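Local coordinates for protein BaAA10 Lytic Polysaccharide Monooxygenase (Bacillus amyloliquefaciens, PDB 2YOW) that probably cleaves recalcitrant polysaccharides such as chitin or cellulose by copper-dependent oxidation of their glycosidic bonds, at residues S39-K44 / T165-Y170; Q81-G86 / I173-T178; A99-H104 / D161-S166; T108-N113 / T148-Y153. All coordinates share one frame; numbering follows the deposited sequence.

Contact 1 of 4, residues S39-K44 / T165-Y170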
loop_
_atom_site.group_PDB
_atom_site.type_symbol
_atom_site.label_atom_id
_atom_site.label_comp_id
_atom_site.label_asym_id
_atom_site.label_seq_id
_atom_site.Cartn_x
_atom_site.Cartn_y
_atom_site.Cartn_z
ATOM N N SER A 39 6.104 5.713 -6.385
ATOM C CA SER A 39 5.961 7.128 -5.994
ATOM C C SER A 39 4.630 7.401 -5.298
ATOM O O SER A 39 4.079 8.492 -5.423
ATOM C CB SER A 39 6.191 8.061 -7.187
ATOM O OG SER A 39 7.270 7.580 -7.995
ATOM N N VAL A 40 4.125 6.402 -4.566
ATOM C CA VAL A 40 2.913 6.616 -3.726
ATOM C C VAL A 40 3.307 7.236 -2.366
ATOM O O VAL A 40 3.212 6.617 -1.319
ATOM C CB VAL A 40 2.087 5.357 -3.556
ATOM C CG1 VAL A 40 0.706 5.755 -2.921
ATOM C CG2 VAL A 40 1.815 4.718 -4.891
ATOM N N GLU A 41 3.719 8.495 -2.448
ATOM C CA GLU A 41 4.414 9.237 -1.404
ATOM C C GLU A 41 3.555 10.385 -0.833
ATOM O O GLU A 41 3.027 11.216 -1.567
ATOM C CB GLU A 41 5.723 9.767 -1.987
ATOM C CG GLU A 41 6.636 10.497 -1.002
ATOM C CD GLU A 41 7.881 11.074 -1.655
ATOM O OE1 GLU A 41 7.996 11.030 -2.902
ATOM O OE2 GLU A 41 8.780 11.557 -0.913
ATOM N N GLY A 42 3.442 10.422 0.494
ATOM C CA GLY A 42 2.666 11.433 1.191
ATOM C C GLY A 42 3.313 11.787 2.525
ATOM O O GLY A 42 4.293 11.185 2.895
ATOM N N PRO A 43 2.703 12.702 3.281
ATOM C CA PRO A 43 3.203 13.039 4.612
ATOM C C PRO A 43 3.199 11.815 5.526
ATOM O O PRO A 43 2.266 10.970 5.452
ATOM C CB PRO A 43 2.190 14.073 5.126
ATOM C CG PRO A 43 1.561 14.621 3.920
ATOM C CD PRO A 43 1.501 13.493 2.945
ATOM N N LYS A 44 4.231 11.737 6.364
ATOM C CA LYS A 44 4.341 10.652 7.351
ATOM C C LYS A 44 3.524 10.986 8.590
ATOM O O LYS A 44 2.873 12.029 8.634
ATOM C CB LYS A 44 5.796 10.288 7.677
ATOM C CG LYS A 44 6.650 11.348 8.365
ATOM C CD LYS A 44 8.095 10.847 8.518
ATOM C CE LYS A 44 8.949 11.853 9.252
ATOM N NZ LYS A 44 10.352 11.415 9.322
ATOM N N THR A 165 13.107 12.614 5.611
ATOM C CA THR A 165 12.113 13.487 4.967
ATOM C C THR A 165 10.869 13.587 5.810
ATOM O O THR A 165 10.761 12.930 6.828
ATOM C CB THR A 165 11.727 13.008 3.563
ATOM O OG1 THR A 165 10.873 11.859 3.645
ATOM C CG2 THR A 165 12.940 12.744 2.715
ATOM N N SER A 166 9.938 14.434 5.403
ATOM C CA SER A 166 8.670 14.557 6.067
ATOM C C SER A 166 7.632 13.511 5.507
ATOM O O SER A 166 6.446 13.594 5.798
ATOM C CB SER A 166 8.136 15.966 5.847
ATOM O OG SER A 166 7.843 16.162 4.483
ATOM N N ASN A 167 8.095 12.595 4.669
ATOM C CA ASN A 167 7.192 11.710 3.941
ATOM C C ASN A 167 7.227 10.223 4.271
ATOM O O ASN A 167 8.108 9.709 4.979
ATOM C CB ASN A 167 7.428 11.905 2.452
ATOM C CG ASN A 167 6.963 13.254 1.971
ATOM O OD1 ASN A 167 6.076 13.864 2.558
ATOM N ND2 ASN A 167 7.482 13.665 0.850
ATOM N N ALA A 168 6.240 9.529 3.727
ATOM C CA ALA A 168 6.110 8.071 3.862
ATOM C C ALA A 168 5.506 7.552 2.562
ATOM O O ALA A 168 4.909 8.327 1.789
ATOM C CB ALA A 168 5.196 7.713 5.051
ATOM N N PHE A 169 5.625 6.244 2.359
ATOM C CA PHE A 169 5.110 5.590 1.166
ATOM C C PHE A 169 3.990 4.668 1.637
ATOM O O PHE A 169 4.158 3.953 2.628
ATOM C CB PHE A 169 6.232 4.868 0.394
ATOM C CG PHE A 169 7.185 5.825 -0.272
ATOM C CD1 PHE A 169 8.085 6.525 0.480
ATOM C CD2 PHE A 169 7.080 6.116 -1.629
ATOM C CE1 PHE A 169 8.925 7.481 -0.095
ATOM C CE2 PHE A 169 7.913 7.039 -2.220
ATOM C CZ PHE A 169 8.827 7.742 -1.448
ATOM N N TYR A 170 2.854 4.745 0.941
ATOM C CA TYR A 170 1.596 4.090 1.311
ATOM C C TYR A 170 1.229 3.147 0.207
ATOM O O TYR A 170 1.017 3.589 -0.912
ATOM C CB TYR A 170 0.464 5.161 1.537
ATOM C CG TYR A 170 0.726 6.094 2.694
ATOM C CD1 TYR A 170 1.554 7.196 2.570
ATOM C CD2 TYR A 170 0.166 5.849 3.924
ATOM C CE1 TYR A 170 1.856 8.002 3.651
ATOM C CE2 TYR A 170 0.430 6.656 5.009
ATOM C CZ TYR A 170 1.234 7.759 4.869
ATOM O OH TYR A 170 1.478 8.514 5.975
HETATM O O HOH W 1 10.549 10.619 1.102
#
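E41 lies over one face of the F169 ring. Its CG sits 3.5 Å above the ring plane, offset toward the rim. Its CB makes a CH-pi contact, 3.9 Å from the ring centroid. The carboxylate lies beyond the CZ rim, its plane 23° from that of the ring. E41 reaches this place with CG anti to its own N (chi1 -176°) and the rest of the chain extended.

N167 crosses E41 at about a right angle. Its ND2 gives a hydrogen bond of 3.0 Å to E41 OE2, met from above the carboxylate plane. A water also donates to E41 OE2 and links it to T165 OG1, while E41 OE1 takes a bond from Q65. A leucine here would probably leave N167 ND2 without its acceptor and break the water link to T165.

The Y170 ring turns its edge to segment 39-44. Y170 OH donates to P43 O at 2.6 Å, in the carbonyl plane. The extended K44 chain runs past S166, and K44 NZ bonds T165 O at 2.9 Å. K44 NZ also holds V162 O.

Antiparallel backbone bonds join the segments. G42 and A168 form the hydrogen-bonded pair, with G42 N to A168 O at 2.9 Å and A168 N to G42 O at 2.7 Å.

F169 also meets H1 edge-to-face. In this family the N-terminal histidine belongs to the copper-binding histidine brace. Strand 41-43 pairs with strand 167-177, which also pairs with strand 154-162. Helix 59-62 touches V40 and Y170 through A59.

Contact 2 of 4, residues Q81-G86 / I173-T178; sequences QNIRGG and IDVNLT
Q81 and V175 begin a parallel pairing that runs on through N82 with N176 and I83 with L177.

Backbone bonds alternate between the strands. Q81 N donates to D174 O, and Q81 O takes N176 N at 2.9 Å. I83 N donates to N176 O, and I83 O takes T178 N at 3.0 Å. G85 N adds a longer bond to T178 O.

Polar side chains meet on one face of the sheet. N82 and N176 lie side by side and point the same way. N176 ND2 donates to N82 OD1 at 3.0 Å. The oxygen lies in the N176 amide plane, but the donor comes from above the N82 carbonyl plane. Beyond the strand, R84 is bent at chi2 and chi3 and crosses T178 at about a right angle. R84 NE bonds T178 O at 2.8 Å with an N-H...O angle of 168°. The acceptor is in the guanidinium plane, yet it is met from above its own carbonyl plane. A water joins R84 NH2 to the same oxygen.

Apolar contacts fill the other face. I83 CG1 is 3.8 Å from both V175 CB and L177 CD1. I83 CD1 reaches both methyls of V175.

Strand 167-177 takes strand 81-83 in parallel and strand 154-162 in antiparallel fashion. I156 and H154 of the latter pack against I83, V175 and L177. Q81 NE2 bonds V8 O; D174 bonds Y153 OH and, by a salt bridge, R10.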
loop_
_atom_site.group_PDB
_atom_site.type_symbol
_atom_site.label_atom_id
_atom_site.label_comp_id
_atom_site.label_asym_id
_atom_site.label_seq_id
_atom_site.Cartn_x
_atom_site.Cartn_y
_atom_site.Cartn_z
ATOM N N GLN A 81 -5.440 -10.583 -4.763
ATOM C CA GLN A 81 -4.693 -11.854 -4.777
ATOM C C GLN A 81 -4.838 -12.601 -3.508
ATOM O O GLN A 81 -5.080 -12.047 -2.439
ATOM C CB GLN A 81 -3.233 -11.716 -4.965
ATOM C CG GLN A 81 -2.625 -10.674 -4.095
ATOM C CD GLN A 81 -2.193 -9.581 -4.987
ATOM O OE1 GLN A 81 -2.065 -9.782 -6.212
ATOM N NE2 GLN A 81 -1.945 -8.452 -4.426
ATOM N N ASN A 82 -4.696 -13.887 -3.663
ATOM C CA ASN A 82 -4.970 -14.769 -2.562
ATOM C C ASN A 82 -3.899 -14.717 -1.528
ATOM O O ASN A 82 -2.694 -14.700 -1.823
ATOM C CB ASN A 82 -5.140 -16.181 -3.054
ATOM C CG ASN A 82 -6.268 -16.284 -4.035
ATOM O OD1 ASN A 82 -7.249 -15.531 -3.933
ATOM N ND2 ASN A 82 -6.146 -17.189 -4.992
ATOM N N ILE A 83 -4.337 -14.662 -0.279
ATOM C CA ILE A 83 -3.399 -14.806 0.813
ATOM C C ILE A 83 -4.092 -15.572 1.918
ATOM O O ILE A 83 -5.318 -15.478 2.083
ATOM C CB ILE A 83 -2.841 -13.471 1.361
ATOM C CG1 ILE A 83 -3.942 -12.630 2.002
ATOM C CG2 ILE A 83 -2.025 -12.734 0.291
ATOM C CD1 ILE A 83 -3.391 -11.581 2.935
ATOM N N ARG A 84 -3.273 -16.343 2.637
ATOM C CA ARG A 84 -3.682 -17.090 3.813
ATOM C C ARG A 84 -3.493 -16.297 5.085
ATOM O O ARG A 84 -2.599 -15.470 5.190
ATOM C CB ARG A 84 -2.874 -18.413 3.911
ATOM C CG ARG A 84 -3.103 -19.421 2.794
ATOM C CD ARG A 84 -4.574 -19.601 2.466
ATOM N NE ARG A 84 -5.438 -19.786 3.638
ATOM C CZ ARG A 84 -5.632 -20.939 4.271
ATOM N NH1 ARG A 84 -4.997 -22.046 3.880
ATOM N NH2 ARG A 84 -6.464 -20.987 5.313
ATOM N N GLY A 85 -4.353 -16.549 6.059
ATOM C CA GLY A 85 -4.223 -15.927 7.366
ATOM C C GLY A 85 -2.906 -16.382 7.946
ATOM O O GLY A 85 -2.363 -17.310 7.460
ATOM N N GLY A 86 -2.405 -15.725 8.989
ATOM C CA GLY A 86 -1.181 -16.161 9.631
ATOM C C GLY A 86 0.036 -15.399 9.164
ATOM O O GLY A 86 -0.063 -14.361 8.503
ATOM N N ILE A 173 -2.755 -3.128 -0.634
ATOM C CA ILE A 173 -2.729 -4.452 -1.251
ATOM C C ILE A 173 -4.133 -5.040 -1.172
ATOM O O ILE A 173 -4.697 -5.210 -0.079
ATOM C CB ILE A 173 -1.786 -5.436 -0.498
ATOM C CG1 ILE A 173 -0.411 -4.831 -0.286
ATOM C CG2 ILE A 173 -1.655 -6.713 -1.279
ATOM C CD1 ILE A 173 0.457 -5.646 0.665
ATOM N N ASP A 174 -4.681 -5.426 -2.324
ATOM C CA ASP A 174 -6.020 -5.982 -2.383
ATOM C C ASP A 174 -5.909 -7.479 -2.267
ATOM O O ASP A 174 -5.175 -8.088 -3.013
ATOM C CB ASP A 174 -6.683 -5.616 -3.675
ATOM C CG ASP A 174 -6.905 -4.105 -3.792
ATOM O OD1 ASP A 174 -7.845 -3.567 -3.127
ATOM O OD2 ASP A 174 -6.132 -3.459 -4.539
ATOM N N VAL A 175 -6.598 -8.057 -1.302
ATOM C CA VAL A 175 -6.385 -9.454 -1.015
ATOM C C VAL A 175 -7.689 -10.183 -0.864
ATOM O O VAL A 175 -8.727 -9.627 -0.441
ATOM C CB VAL A 175 -5.502 -9.705 0.234
ATOM C CG1 VAL A 175 -4.122 -9.085 0.061
ATOM C CG2 VAL A 175 -6.177 -9.245 1.539
ATOM N N ASN A 176 -7.627 -11.433 -1.262
ATOM C CA ASN A 176 -8.672 -12.390 -0.982
ATOM C C ASN A 176 -8.122 -13.314 0.074
ATOM O O ASN A 176 -7.204 -14.113 -0.184
ATOM C CB ASN A 176 -9.094 -13.139 -2.225
ATOM C CG ASN A 176 -10.108 -14.222 -1.914
ATOM O OD1 ASN A 176 -11.169 -13.956 -1.312
ATOM N ND2 ASN A 176 -9.790 -15.445 -2.285
ATOM N N LEU A 177 -8.641 -13.116 1.274
ATOM C CA LEU A 177 -8.151 -13.753 2.473
ATOM C C LEU A 177 -8.888 -15.049 2.724
ATOM O O LEU A 177 -10.095 -15.040 2.866
ATOM C CB LEU A 177 -8.351 -12.858 3.663
ATOM C CG LEU A 177 -7.664 -13.161 4.983
ATOM C CD1 LEU A 177 -6.184 -13.606 4.942
ATOM C CD2 LEU A 177 -7.791 -11.901 5.787
ATOM N N THR A 178 -8.132 -16.150 2.790
ATOM C CA THR A 178 -8.698 -17.486 3.001
ATOM C C THR A 178 -8.104 -18.175 4.233
ATOM O O THR A 178 -7.041 -17.773 4.741
ATOM C CB THR A 178 -8.510 -18.347 1.730
ATOM O OG1 THR A 178 -7.118 -18.514 1.432
ATOM C CG2 THR A 178 -9.205 -17.706 0.525
HETATM O O HOH W 2 -7.377 -18.898 7.133
#

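Contact 3 of 4, residues A99-H104 / D161-S166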
loop_
_atom_site.group_PDB
_atom_site.type_symbol
_atom_site.label_atom_id
_atom_site.label_comp_id
_atom_site.label_asym_id
_atom_site.label_seq_id
_atom_site.Cartn_x
_atom_site.Cartn_y
_atom_site.Cartn_z
ATOM N N ALA A 99 17.076 6.286 4.212
ATOM C CA ALA A 99 17.094 6.058 5.628
ATOM C C ALA A 99 15.649 5.976 6.146
ATOM O O ALA A 99 14.790 6.778 5.759
ATOM C CB ALA A 99 17.840 7.211 6.300
ATOM N N THR A 100 15.398 5.007 7.025
ATOM C CA THR A 100 14.049 4.602 7.405
ATOM C C THR A 100 13.864 4.609 8.908
ATOM O O THR A 100 14.713 4.101 9.639
ATOM C CB THR A 100 13.824 3.163 6.893
ATOM O OG1 THR A 100 13.992 3.160 5.473
ATOM C CG2 THR A 100 12.470 2.590 7.305
ATOM N N SER A 101 12.715 5.139 9.355
ATOM C CA SER A 101 12.294 5.077 10.746
ATOM C C SER A 101 11.606 3.792 11.110
ATOM O O SER A 101 11.966 3.115 12.085
ATOM C CB SER A 101 11.344 6.221 11.027
ATOM O OG SER A 101 12.038 7.448 10.793
ATOM N N LYS A 102 10.556 3.503 10.371
ATOM C CA LYS A 102 9.834 2.274 10.581
ATOM C C LYS A 102 9.024 1.877 9.354
ATOM O O LYS A 102 8.749 2.702 8.471
ATOM C CB LYS A 102 8.924 2.406 11.758
ATOM C CG LYS A 102 7.741 3.375 11.590
ATOM C CD LYS A 102 6.848 3.295 12.785
ATOM C CE LYS A 102 5.671 4.238 12.663
ATOM N NZ LYS A 102 4.903 4.394 13.917
ATOM N N TRP A 103 8.601 0.610 9.335
ATOM C CA TRP A 103 7.430 0.224 8.538
ATOM C C TRP A 103 6.284 -0.232 9.459
ATOM O O TRP A 103 6.501 -0.678 10.583
ATOM C CB TRP A 103 7.756 -0.901 7.609
ATOM C CG TRP A 103 8.875 -0.697 6.633
ATOM C CD1 TRP A 103 8.767 -0.372 5.332
ATOM C CD2 TRP A 103 10.274 -0.883 6.894
ATOM N NE1 TRP A 103 10.006 -0.398 4.720
ATOM C CE2 TRP A 103 10.950 -0.686 5.674
ATOM C CE3 TRP A 103 11.017 -1.244 8.041
ATOM C CZ2 TRP A 103 12.331 -0.810 5.564
ATOM C CZ3 TRP A 103 12.376 -1.348 7.939
ATOM C CH2 TRP A 103 13.023 -1.161 6.701
ATOM N N HIS A 104 5.062 -0.062 9.003
ATOM C CA HIS A 104 3.887 -0.434 9.765
ATOM C C HIS A 104 2.742 -0.905 8.841
ATOM O O HIS A 104 2.510 -0.368 7.775
ATOM C CB HIS A 104 3.463 0.693 10.750
ATOM C CG HIS A 104 3.500 2.071 10.185
ATOM N ND1 HIS A 104 2.463 2.971 10.349
ATOM C CD2 HIS A 104 4.477 2.746 9.519
ATOM C CE1 HIS A 104 2.790 4.121 9.783
ATOM N NE2 HIS A 104 4.006 4.012 9.290
ATOM N N ASP A 161 7.852 4.673 6.554
ATOM C CA ASP A 161 8.177 6.013 7.058
ATOM C C ASP A 161 9.638 6.240 6.836
ATOM O O ASP A 161 10.474 5.466 7.336
ATOM C CB ASP A 161 7.913 6.161 8.554
ATOM C CG ASP A 161 6.443 6.296 8.891
ATOM O OD1 ASP A 161 5.566 6.105 8.041
ATOM O OD2 ASP A 161 6.149 6.572 10.061
ATOM N N VAL A 162 9.943 7.334 6.142
ATOM C CA VAL A 162 11.291 7.687 5.720
ATOM C C VAL A 162 11.885 8.634 6.784
ATOM O O VAL A 162 11.248 9.597 7.176
ATOM C CB VAL A 162 11.255 8.388 4.346
ATOM C CG1 VAL A 162 12.593 8.984 3.963
ATOM C CG2 VAL A 162 10.791 7.435 3.254
ATOM N N ALA A 163 13.085 8.350 7.256
ATOM C CA ALA A 163 13.622 9.094 8.431
ATOM C C ALA A 163 14.139 10.473 8.085
ATOM O O ALA A 163 14.136 11.371 8.938
ATOM C CB ALA A 163 14.731 8.304 9.090
ATOM N N ASP A 164 14.567 10.667 6.840
ATOM C CA ASP A 164 15.277 11.903 6.464
ATOM C C ASP A 164 14.416 12.855 5.610
ATOM O O ASP A 164 14.965 13.754 4.946
ATOM C CB ASP A 164 16.638 11.618 5.785
ATOM C CG ASP A 164 16.525 11.095 4.378
ATOM O OD1 ASP A 164 15.502 10.462 4.035
ATOM O OD2 ASP A 164 17.552 11.236 3.638
ATOM N N THR A 165 13.107 12.614 5.611
ATOM C CA THR A 165 12.113 13.487 4.967
ATOM C C THR A 165 10.869 13.587 5.810
ATOM O O THR A 165 10.761 12.930 6.828
ATOM C CB THR A 165 11.727 13.008 3.563
ATOM O OG1 THR A 165 10.873 11.859 3.645
ATOM C CG2 THR A 165 12.940 12.744 2.715
ATOM N N SER A 166 9.938 14.434 5.403
ATOM C CA SER A 166 8.670 14.557 6.067
ATOM C C SER A 166 7.632 13.511 5.507
ATOM O O SER A 166 6.446 13.594 5.798
ATOM C CB SER A 166 8.136 15.966 5.847
ATOM O OG SER A 166 7.843 16.162 4.483
#
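T100 with V162 and K102 with D161 mark a beta bulge in the antiparallel pairing of strands 100-108 and 154-162, in the beta-sandwich of the enzyme. The register shifts by one residue between the two pairs.

Three backbone bonds span the bulge. A163 N donates to A99 O at 2.8 Å. S101 N donates to D161 O at 3.0 Å, and D161 N to K102 O at 2.9 Å. K102 N is buried here without a partner.

S101 OG packs against A163, 3.3 Å from A163 CB. V162 CG1 lies against A99 O. T100 CG2 touches D161 O, while T100 OG1 bonds H98 O and W160 NE1.

D161 has the most surface buried by the contact. K102 runs beside it, pointing the same way. K102 CE then covers the centre of one face of the H104 ring, 3.7 Å above the plane. K102 NZ stops 4.6 Å from D161 OD2, so any attraction is probably long-range.

On its far nitrogen, ND1, the ring of H104 is held by Y106 OH. At the other, H104 NE2 donates to D161 OD1 at 2.9 Å and 175°, in the ring plane but from above the carboxylate, whose plane is 84° from the ring.

Contact 4 of 4, residues T108-N113 / T148-Y153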
loop_
_atom_site.group_PDB
_atom_site.type_symbol
_atom_site.label_atom_id
_atom_site.label_comp_id
_atom_site.label_asym_id
_atom_site.label_seq_id
_atom_site.Cartn_x
_atom_site.Cartn_y
_atom_site.Cartn_z
ATOM N N THR A 108 -7.865 -4.122 6.926
ATOM C CA THR A 108 -9.209 -3.652 7.080
ATOM C C THR A 108 -9.923 -4.478 8.149
ATOM O O THR A 108 -9.658 -5.676 8.325
ATOM C CB THR A 108 -9.979 -3.773 5.760
ATOM O OG1 THR A 108 -9.627 -5.015 5.157
ATOM C CG2 THR A 108 -9.614 -2.627 4.805
ATOM N N LYS A 109 -10.857 -3.842 8.834
ATOM C CA LYS A 109 -11.619 -4.524 9.907
ATOM C C LYS A 109 -12.652 -5.434 9.274
ATOM O O LYS A 109 -13.047 -5.264 8.119
ATOM C CB LYS A 109 -12.282 -3.502 10.806
ATOM C CG LYS A 109 -11.277 -2.675 11.578
ATOM C CD LYS A 109 -11.992 -1.527 12.261
ATOM C CE LYS A 109 -11.049 -0.749 13.164
ATOM N NZ LYS A 109 -11.742 0.450 13.701
ATOM N N LYS A 110 -13.115 -6.413 10.058
ATOM C CA LYS A 110 -14.105 -7.416 9.580
ATOM C C LYS A 110 -15.323 -6.758 8.951
ATOM O O LYS A 110 -15.881 -7.289 7.993
ATOM C CB LYS A 110 -14.537 -8.389 10.730
ATOM C CG LYS A 110 -14.739 -9.887 10.349
ATOM C CD LYS A 110 -15.883 -10.286 9.329
ATOM C CE LYS A 110 -15.499 -10.690 7.876
ATOM N NZ LYS A 110 -14.677 -11.924 7.760
ATOM N N ASN A 111 -15.710 -5.589 9.456
ATOM C CA ASN A 111 -16.916 -4.919 8.967
ATOM C C ASN A 111 -16.675 -3.779 7.989
ATOM O O ASN A 111 -17.549 -2.948 7.805
ATOM C CB ASN A 111 -17.740 -4.387 10.149
ATOM C CG ASN A 111 -17.003 -3.312 10.957
ATOM O OD1 ASN A 111 -15.867 -2.928 10.655
ATOM N ND2 ASN A 111 -17.663 -2.821 11.996
ATOM N N TRP A 112 -15.513 -3.716 7.351
ATOM C CA TRP A 112 -15.207 -2.583 6.486
ATOM C C TRP A 112 -16.112 -2.578 5.272
ATOM O O TRP A 112 -16.671 -3.611 4.915
ATOM C CB TRP A 112 -13.721 -2.598 6.062
ATOM C CG TRP A 112 -13.348 -3.543 4.947
ATOM C CD1 TRP A 112 -13.390 -4.921 4.956
ATOM C CD2 TRP A 112 -12.939 -3.178 3.628
ATOM N NE1 TRP A 112 -12.955 -5.419 3.743
ATOM C CE2 TRP A 112 -12.693 -4.368 2.910
ATOM C CE3 TRP A 112 -12.742 -1.950 2.981
ATOM C CZ2 TRP A 112 -12.276 -4.363 1.579
ATOM C CZ3 TRP A 112 -12.274 -1.954 1.678
ATOM C CH2 TRP A 112 -12.072 -3.149 0.983
ATOM N N ASN A 113 -16.236 -1.420 4.620
ATOM C CA ASN A 113 -17.114 -1.283 3.450
ATOM C C ASN A 113 -16.299 -1.119 2.175
ATOM O O ASN A 113 -15.672 -0.058 1.967
ATOM C CB ASN A 113 -18.048 -0.090 3.630
ATOM C CG ASN A 113 -19.139 -0.030 2.576
ATOM O OD1 ASN A 113 -19.019 -0.566 1.472
ATOM N ND2 ASN A 113 -20.215 0.660 2.912
ATOM N N THR A 148 -6.212 -14.129 11.603
ATOM C CA THR A 148 -6.910 -15.355 11.180
ATOM C C THR A 148 -8.416 -15.354 11.492
ATOM O O THR A 148 -9.072 -16.404 11.345
ATOM C CB THR A 148 -6.276 -16.609 11.805
ATOM O OG1 THR A 148 -6.288 -16.524 13.246
ATOM C CG2 THR A 148 -4.870 -16.753 11.307
ATOM N N ASP A 149 -8.992 -14.197 11.837
ATOM C CA ASP A 149 -10.417 -14.122 12.240
ATOM C C ASP A 149 -11.282 -13.509 11.122
ATOM O O ASP A 149 -12.407 -13.076 11.345
ATOM C CB ASP A 149 -10.562 -13.316 13.520
ATOM C CG ASP A 149 -10.028 -11.896 13.385
ATOM O OD1 ASP A 149 -9.398 -11.553 12.381
ATOM O OD2 ASP A 149 -10.217 -11.098 14.296
ATOM N N ARG A 150 -10.762 -13.542 9.903
ATOM C CA ARG A 150 -11.262 -12.715 8.823
ATOM C C ARG A 150 -11.117 -13.380 7.474
ATOM O O ARG A 150 -10.066 -13.949 7.210
ATOM C CB ARG A 150 -10.301 -11.562 8.763
ATOM C CG ARG A 150 -10.927 -10.244 8.629
ATOM C CD ARG A 150 -9.911 -9.238 9.094
ATOM N NE ARG A 150 -9.720 -9.337 10.545
ATOM C CZ ARG A 150 -9.392 -8.324 11.275
ATOM N NH1 ARG A 150 -9.238 -7.123 10.714
ATOM N NH2 ARG A 150 -9.224 -8.504 12.577
ATOM N N SER A 151 -12.105 -13.253 6.588
ATOM C CA SER A 151 -11.981 -13.811 5.231
ATOM C C SER A 151 -12.589 -12.891 4.156
ATOM O O SER A 151 -13.312 -11.948 4.469
ATOM C CB SER A 151 -12.617 -15.224 5.148
ATOM O OG SER A 151 -13.960 -15.137 5.425
ATOM N N GLY A 152 -12.293 -13.210 2.898
ATOM C CA GLY A 152 -12.920 -12.549 1.750
ATOM C C GLY A 152 -12.074 -11.358 1.355
ATOM O O GLY A 152 -10.891 -11.315 1.722
ATOM N N TYR A 153 -12.670 -10.380 0.670
ATOM C CA TYR A 153 -11.937 -9.194 0.219
ATOM C C TYR A 153 -11.597 -8.258 1.370
ATOM O O TYR A 153 -12.487 -7.766 2.096
ATOM C CB TYR A 153 -12.739 -8.410 -0.807
ATOM C CG TYR A 153 -12.097 -7.123 -1.350
ATOM C CD1 TYR A 153 -10.706 -6.979 -1.473
ATOM C CD2 TYR A 153 -12.892 -6.080 -1.788
ATOM C CE1 TYR A 153 -10.134 -5.813 -1.977
ATOM C CE2 TYR A 153 -12.340 -4.925 -2.332
ATOM C CZ TYR A 153 -10.959 -4.799 -2.460
ATOM O OH TYR A 153 -10.377 -3.657 -2.996
#
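K110 and R150 slide past each other in opposite directions, with K110 CG 4.2 Å from R150 CG. The K110 chain bends at three torsions and brings NZ to 3.7 Å from R150 CA. K110 N lies over one face of the guanidinium.

R150 NH1 donates to T108 O at 2.8 Å, with that oxygen in the guanidinium plane. R150 NE and NH2 both grip OD1 of the adjacent D149, side-on; the NE bond is 2.9 Å to D149 OD1. E124 is a second acidic partner, at NH1. A methionine in place of R150 would probably cost D149 and E124 this positive partner and T108 O this donor.

W112 turns its edge to Y153. W112 CH2 is 3.8 Å from Y153 CE2, and the planes stand 72° apart in an edge-to-face stack. W112 CG sits between its own N and carbonyl carbon (chi1 79°), which points the indole across to segment 148-153. W112 NE1 then donates to Y153 O at 2.9 Å, in the indole plane. Y153 OH bonds D174.

K109 to W112 form a type I beta turn. The contact joins two loops at one end of the beta-sandwich, where strand 100-108 leaves and strand 154-162 begins.

How the contacts relate
The contacts fall into two groups at opposite ends of the beta-sandwich. Contacts 1 and 3 are centred 9 Å apart, share T165 and S166, and touch where N167 O meets V162 N. Contacts 2 and 4 are centred 10 Å apart and touch through D174 with Y153 and L177 with G152. Centres in different groups are about 25 to 28 Å apart. Strand 167-177 spans both, starting in contact 1 and ending in contact 2. Along the chain, contact 4 is nested inside the loop closed by contact 3, and contact 3 inside that of contact 2; contacts 1 and 2 cross. Strands 154-162 and 167-177 connect the H1 end, probably the copper end, to the C-terminal end.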